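Local coordinates for protein NADP-dependent alcohol dehydrogenase 6 (Saccharomyces cerevisiae, PDB 1PIW) that reduces a broad range of aromatic and aliphatic aldehydes to alcohols with NADPH, as a zinc-dependent medium-chain alcohol dehydrogenase, at residues A[204-216]-A[224-236]. Sequence-based numbering, arbitrary orientation.
Sequences AETYVISRSSRKR and ADHYIATLEEGDW. With NAP (NADP nicotinamide-adenine-dinucleotide phosphate), chain E.
D225 and T206 open the pairing of two parallel strands in a beta-alpha-beta unit of the Rossmann fold, a worked example of how the outermost strand of a parallel sheet pairs with the strand that leads into a cofactor-binding loop. D225 OD1 takes the T206 backbone N at 2.7 Å from above its carboxylate plane, while D225 N returns a bond to T206 O; K200 adds a salt bridge to OD1. H226 lays its CB over the centre of the Y207 ring, 4.0 Å from the centroid, and turns its imidazole edge toward that face in an offset edge-to-face pair. H226 O receives V208 N. On the other side of the sheet, the Y227 ring extends with CG anti to the backbone N (chi1 -172°); R216 CA sits over one face, 3.4 Å from the centroid, and Y227 OH reaches S212 O at 3.1 Å; an alanine here would probably open a gap beside R216 and V208 and leave S212 O without this donor. I228 N donates to V208 O and I228 O accepts from S210 N; T230 N closes on S210 O at 2.8 Å. The first strand ends at S210, whose OG donates to O3X of the NADP 2'-phosphate; in the following loop, K215 NZ adds weak bonds and R211 lays a guanidinium face over NADP N3A. Farther on, W236 turns a ring face to I209 CG2, and I209 CD1 lies 3.6 Å from W236 CZ3.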
loop_
_atom_site.group_PDB
_atom_site.type_symbol
_atom_site.label_atom_id
_atom_site.label_comp_id
_atom_site.label_asym_id
_atom_site.label_seq_id
_atom_site.Cartn_x
_atom_site.Cartn_y
_atom_site.Cartn_z
ATOM N N ALA A 204 10.616 18.103 -1.248
ATOM C CA ALA A 204 11.049 16.957 -2.038
ATOM C C ALA A 204 11.534 17.303 -3.447
ATOM O O ALA A 204 11.494 18.460 -3.875
ATOM C CB ALA A 204 9.920 15.945 -2.124
ATOM N N GLU A 205 12.020 16.281 -4.141
ATOM C CA GLU A 205 12.469 16.406 -5.517
ATOM C C GLU A 205 11.267 15.818 -6.245
ATOM O O GLU A 205 10.969 14.627 -6.117
ATOM C CB GLU A 205 13.716 15.557 -5.748
ATOM C CG GLU A 205 14.285 15.593 -7.159
ATOM C CD GLU A 205 15.576 14.787 -7.294
ATOM O OE1 GLU A 205 16.073 14.637 -8.436
ATOM O OE2 GLU A 205 16.101 14.306 -6.259
ATOM N N THR A 206 10.565 16.664 -6.989
ATOM C CA THR A 206 9.357 16.250 -7.683
ATOM C C THR A 206 9.501 15.924 -9.162
ATOM O O THR A 206 10.194 16.616 -9.903
ATOM C CB THR A 206 8.292 17.328 -7.542
ATOM O OG1 THR A 206 8.230 17.756 -6.181
ATOM C CG2 THR A 206 6.965 16.793 -7.931
ATOM N N TYR A 207 8.830 14.860 -9.581
ATOM C CA TYR A 207 8.836 14.431 -10.970
ATOM C C TYR A 207 7.399 14.534 -11.468
ATOM O O TYR A 207 6.493 14.014 -10.821
ATOM C CB TYR A 207 9.278 12.970 -11.071
ATOM C CG TYR A 207 10.772 12.735 -11.021
ATOM C CD1 TYR A 207 11.567 13.367 -10.073
ATOM C CD2 TYR A 207 11.390 11.844 -11.909
ATOM C CE1 TYR A 207 12.943 13.121 -10.004
ATOM C CE2 TYR A 207 12.762 11.590 -11.848
ATOM C CZ TYR A 207 13.532 12.233 -10.891
ATOM O OH TYR A 207 14.885 11.987 -10.797
ATOM N N VAL A 208 7.161 15.216 -12.586
ATOM C CA VAL A 208 5.797 15.277 -13.102
ATOM C C VAL A 208 5.712 14.121 -14.071
ATOM O O VAL A 208 6.618 13.914 -14.866
ATOM C CB VAL A 208 5.496 16.602 -13.821
ATOM C CG1 VAL A 208 4.229 16.478 -14.627
ATOM C CG2 VAL A 208 5.296 17.703 -12.795
ATOM N N ILE A 209 4.637 13.351 -13.996
ATOM C CA ILE A 209 4.501 12.197 -14.865
ATOM C C ILE A 209 3.231 12.259 -15.690
ATOM O O ILE A 209 2.155 11.843 -15.249
ATOM C CB ILE A 209 4.532 10.904 -14.034
ATOM C CG1 ILE A 209 5.844 10.855 -13.242
ATOM C CG2 ILE A 209 4.400 9.683 -14.942
ATOM C CD1 ILE A 209 5.923 9.736 -12.233
ATOM N N SER A 210 3.372 12.780 -16.906
ATOM C CA SER A 210 2.241 12.923 -17.815
ATOM C C SER A 210 2.375 11.948 -18.971
ATOM O O SER A 210 3.371 11.240 -19.078
ATOM C CB SER A 210 2.190 14.353 -18.340
ATOM O OG SER A 210 1.000 14.570 -19.057
ATOM N N ARG A 211 1.376 11.897 -19.839
ATOM C CA ARG A 211 1.459 10.991 -20.971
ATOM C C ARG A 211 1.924 11.676 -22.257
ATOM O O ARG A 211 2.768 11.144 -22.961
ATOM C CB ARG A 211 0.124 10.247 -21.164
ATOM C CG ARG A 211 -1.140 11.034 -20.859
ATOM C CD ARG A 211 -2.321 10.082 -20.668
ATOM N NE ARG A 211 -3.607 10.740 -20.894
ATOM C CZ ARG A 211 -4.016 11.831 -20.253
ATOM N NH1 ARG A 211 -3.241 12.384 -19.337
ATOM N NH2 ARG A 211 -5.185 12.385 -20.545
ATOM N N SER A 212 1.393 12.850 -22.564
ATOM C CA SER A 212 1.835 13.557 -23.762
ATOM C C SER A 212 2.998 14.457 -23.341
ATOM O O SER A 212 3.359 14.491 -22.168
ATOM C CB SER A 212 0.704 14.408 -24.352
ATOM O OG SER A 212 0.807 15.770 -23.961
ATOM N N SER A 213 3.574 15.190 -24.284
ATOM C CA SER A 213 4.694 16.071 -23.979
ATOM C C SER A 213 4.261 17.525 -23.861
ATOM O O SER A 213 5.074 18.397 -23.546
ATOM C CB SER A 213 5.759 15.955 -25.069
ATOM O OG SER A 213 7.010 15.586 -24.527
ATOM N N ARG A 214 2.981 17.784 -24.105
ATOM C CA ARG A 214 2.463 19.141 -24.052
ATOM C C ARG A 214 2.783 19.897 -22.784
ATOM O O ARG A 214 3.333 20.993 -22.829
ATOM C CB ARG A 214 0.944 19.163 -24.238
ATOM C CG ARG A 214 0.319 20.553 -24.031
ATOM C CD ARG A 214 1.109 21.622 -24.799
ATOM N NE ARG A 214 1.234 21.296 -26.229
ATOM C CZ ARG A 214 2.146 21.805 -27.064
ATOM N NH1 ARG A 214 3.049 22.681 -26.630
ATOM N NH2 ARG A 214 2.148 21.439 -28.343
ATOM N N LYS A 215 2.437 19.308 -21.650
ATOM C CA LYS A 215 2.638 19.967 -20.377
ATOM C C LYS A 215 4.069 20.080 -19.833
ATOM O O LYS A 215 4.273 20.568 -18.718
ATOM C CB LYS A 215 1.717 19.308 -19.355
ATOM C CG LYS A 215 0.239 19.565 -19.628
ATOM C CD LYS A 215 -0.654 18.623 -18.843
ATOM C CE LYS A 215 -2.130 18.901 -19.081
ATOM N NZ LYS A 215 -3.010 17.866 -18.456
ATOM N N ARG A 216 5.056 19.664 -20.624
ATOM C CA ARG A 216 6.459 19.716 -20.208
ATOM C C ARG A 216 6.928 21.110 -19.817
ATOM O O ARG A 216 7.289 21.337 -18.675
ATOM C CB ARG A 216 7.355 19.170 -21.319
ATOM C CG ARG A 216 8.849 19.151 -20.989
ATOM C CD ARG A 216 9.684 18.815 -22.229
ATOM N NE ARG A 216 9.422 17.466 -22.712
ATOM C CZ ARG A 216 9.828 16.373 -22.083
ATOM N NH1 ARG A 216 10.515 16.488 -20.960
ATOM N NH2 ARG A 216 9.539 15.170 -22.563
ATOM N N ALA A 224 9.220 21.666 -11.320
ATOM C CA ALA A 224 9.439 20.238 -11.431
ATOM C C ALA A 224 10.936 20.010 -11.581
ATOM O O ALA A 224 11.603 20.752 -12.297
ATOM C CB ALA A 224 8.695 19.682 -12.638
ATOM N N ASP A 225 11.462 19.001 -10.889
ATOM C CA ASP A 225 12.883 18.661 -10.967
ATOM C C ASP A 225 13.131 17.811 -12.197
ATOM O O ASP A 225 14.267 17.587 -12.612
ATOM C CB ASP A 225 13.325 17.903 -9.725
ATOM C CG ASP A 225 13.173 18.724 -8.474
ATOM O OD1 ASP A 225 12.061 18.730 -7.898
ATOM O OD2 ASP A 225 14.159 19.381 -8.079
ATOM N N HIS A 226 12.044 17.312 -12.761
ATOM C CA HIS A 226 12.122 16.534 -13.967
ATOM C C HIS A 226 10.748 16.178 -14.472
ATOM O O HIS A 226 9.785 16.181 -13.705
ATOM C CB HIS A 226 12.937 15.276 -13.780
ATOM C CG HIS A 226 13.386 14.695 -15.078
ATOM N ND1 HIS A 226 13.203 13.369 -15.412
ATOM C CD2 HIS A 226 13.958 15.282 -16.155
ATOM C CE1 HIS A 226 13.642 13.164 -16.640
ATOM N NE2 HIS A 226 14.105 14.308 -17.112
ATOM N N TYR A 227 10.679 15.868 -15.766
ATOM C CA TYR A 227 9.434 15.555 -16.462
ATOM C C TYR A 227 9.516 14.252 -17.234
ATOM O O TYR A 227 10.559 13.918 -17.766
ATOM C CB TYR A 227 9.123 16.688 -17.438
ATOM C CG TYR A 227 7.765 16.628 -18.103
ATOM C CD1 TYR A 227 6.647 17.226 -17.511
ATOM C CD2 TYR A 227 7.606 16.016 -19.349
ATOM C CE1 TYR A 227 5.410 17.220 -18.147
ATOM C CE2 TYR A 227 6.370 16.005 -19.995
ATOM C CZ TYR A 227 5.278 16.608 -19.391
ATOM O OH TYR A 227 4.058 16.600 -20.031
ATOM N N ILE A 228 8.403 13.537 -17.319
ATOM C CA ILE A 228 8.339 12.267 -18.030
ATOM C C ILE A 228 7.065 12.227 -18.858
ATOM O O ILE A 228 6.014 12.691 -18.409
ATOM C CB ILE A 228 8.282 11.078 -17.054
ATOM C CG1 ILE A 228 9.534 11.044 -16.183
ATOM C CG2 ILE A 228 8.112 9.786 -17.821
ATOM C CD1 ILE A 228 9.455 10.026 -15.062
ATOM N N ALA A 229 7.148 11.662 -20.059
ATOM C CA ALA A 229 5.979 11.560 -20.926
ATOM C C ALA A 229 5.755 10.118 -21.356
ATOM O O ALA A 229 6.335 9.644 -22.332
ATOM C CB ALA A 229 6.137 12.448 -22.144
ATOM N N THR A 230 4.904 9.439 -20.594
ATOM C CA THR A 230 4.535 8.046 -20.813
ATOM C C THR A 230 4.530 7.587 -22.258
ATOM O O THR A 230 5.230 6.636 -22.611
ATOM C CB THR A 230 3.148 7.771 -20.217
ATOM O OG1 THR A 230 3.235 7.862 -18.791
ATOM C CG2 THR A 230 2.641 6.387 -20.615
ATOM N N LEU A 231 3.736 8.257 -23.089
ATOM C CA LEU A 231 3.630 7.893 -24.501
ATOM C C LEU A 231 4.973 7.890 -25.217
ATOM O O LEU A 231 5.118 7.251 -26.255
ATOM C CB LEU A 231 2.655 8.828 -25.231
ATOM C CG LEU A 231 1.184 8.752 -24.800
ATOM C CD1 LEU A 231 0.376 9.803 -25.522
ATOM C CD2 LEU A 231 0.630 7.384 -25.094
ATOM N N GLU A 232 5.958 8.576 -24.648
ATOM C CA GLU A 232 7.278 8.655 -25.256
ATOM C C GLU A 232 8.326 7.770 -24.605
ATOM O O GLU A 232 9.500 7.833 -24.987
ATOM C CB GLU A 232 7.774 10.099 -25.217
ATOM C CG GLU A 232 6.981 11.042 -26.089
ATOM C CD GLU A 232 7.447 12.469 -25.960
ATOM O OE1 GLU A 232 8.674 12.697 -26.020
ATOM O OE2 GLU A 232 6.590 13.363 -25.808
ATOM N N GLU A 233 7.916 6.939 -23.645
ATOM C CA GLU A 233 8.870 6.096 -22.922
ATOM C C GLU A 233 8.872 4.589 -23.167
ATOM O O GLU A 233 9.893 3.930 -22.946
ATOM C CB GLU A 233 8.755 6.374 -21.425
ATOM C CG GLU A 233 9.348 7.715 -21.004
ATOM C CD GLU A 233 10.869 7.719 -21.049
ATOM O OE1 GLU A 233 11.481 8.706 -20.580
ATOM O OE2 GLU A 233 11.452 6.731 -21.554
ATOM N N GLY A 234 7.748 4.033 -23.603
ATOM C CA GLY A 234 7.712 2.603 -23.878
ATOM C C GLY A 234 7.764 1.696 -22.664
ATOM O O GLY A 234 7.422 0.518 -22.742
ATOM N N ASP A 235 8.215 2.251 -21.545
ATOM C CA ASP A 235 8.306 1.545 -20.270
ATOM C C ASP A 235 9.164 2.401 -19.358
ATOM O O ASP A 235 10.362 2.155 -19.182
ATOM C CB ASP A 235 8.936 0.156 -20.419
ATOM C CG ASP A 235 8.577 -0.773 -19.256
ATOM O OD1 ASP A 235 8.820 -0.399 -18.085
ATOM O OD2 ASP A 235 8.044 -1.877 -19.510
ATOM N N TRP A 236 8.541 3.429 -18.796
ATOM C CA TRP A 236 9.248 4.329 -17.910
ATOM C C TRP A 236 9.527 3.650 -16.582
ATOM O O TRP A 236 10.470 4.015 -15.882
ATOM C CB TRP A 236 8.431 5.589 -17.682
ATOM C CG TRP A 236 7.119 5.321 -17.052
ATOM C CD1 TRP A 236 6.040 4.721 -17.629
ATOM C CD2 TRP A 236 6.729 5.663 -15.720
ATOM N NE1 TRP A 236 4.996 4.674 -16.744
ATOM C CE2 TRP A 236 5.390 5.249 -15.561
ATOM C CE3 TRP A 236 7.380 6.283 -14.646
ATOM C CZ2 TRP A 236 4.686 5.437 -14.365
ATOM C CZ3 TRP A 236 6.686 6.467 -13.467
ATOM C CH2 TRP A 236 5.350 6.047 -13.334
HETATM P PA NAP E . -8.556 18.008 -13.862
HETATM O O1A NAP E . -9.807 17.376 -14.086
HETATM O O2A NAP E . -8.247 19.499 -14.014
HETATM O O5B NAP E . -7.459 17.235 -14.730
HETATM C C5B NAP E . -7.325 15.797 -14.566
HETATM C C4B NAP E . -5.944 15.560 -15.204
HETATM O O4B NAP E . -5.627 14.095 -15.103
HETATM C C3B NAP E . -5.828 15.834 -16.729
HETATM O O3B NAP E . -5.377 17.186 -16.904
HETATM C C2B NAP E . -4.849 14.773 -17.195
HETATM O O2B NAP E . -3.481 15.101 -16.980
HETATM C C1B NAP E . -5.244 13.525 -16.356
HETATM N N9A NAP E . -6.262 12.721 -17.090
HETATM C C8A NAP E . -7.529 13.007 -17.569
HETATM N N7A NAP E . -8.124 11.994 -18.192
HETATM C C5A NAP E . -7.185 10.974 -18.119
HETATM C C6A NAP E . -7.242 9.648 -18.611
HETATM N N6A NAP E . -8.255 9.075 -19.278
HETATM N N1A NAP E . -6.130 8.827 -18.387
HETATM C C2A NAP E . -5.008 9.314 -17.701
HETATM N N3A NAP E . -4.918 10.614 -17.205
HETATM C C4A NAP E . -6.035 11.413 -17.437
HETATM O O3 NAP E . -8.022 17.683 -12.422
HETATM P PN NAP E . -8.707 17.401 -11.046
HETATM O O1N NAP E . -9.847 18.295 -10.829
HETATM O O2N NAP E . -7.610 17.468 -10.071
HETATM O O5D NAP E . -9.234 15.939 -11.231
HETATM C C5D NAP E . -10.262 15.502 -10.339
HETATM C C4D NAP E . -10.051 14.056 -10.064
HETATM O O4D NAP E . -9.648 13.947 -8.677
HETATM C C3D NAP E . -11.364 13.245 -10.200
HETATM O O3D NAP E . -11.150 11.953 -10.797
HETATM C C2D NAP E . -11.874 13.186 -8.779
HETATM O O2D NAP E . -12.704 12.078 -8.538
HETATM C C1D NAP E . -10.634 13.131 -7.962
HETATM P P2B NAP E . -2.310 14.754 -18.018
HETATM O O1X NAP E . -1.920 13.317 -17.730
HETATM O O2X NAP E . -3.000 14.930 -19.318
HETATM O O3X NAP E . -1.204 15.706 -17.697
#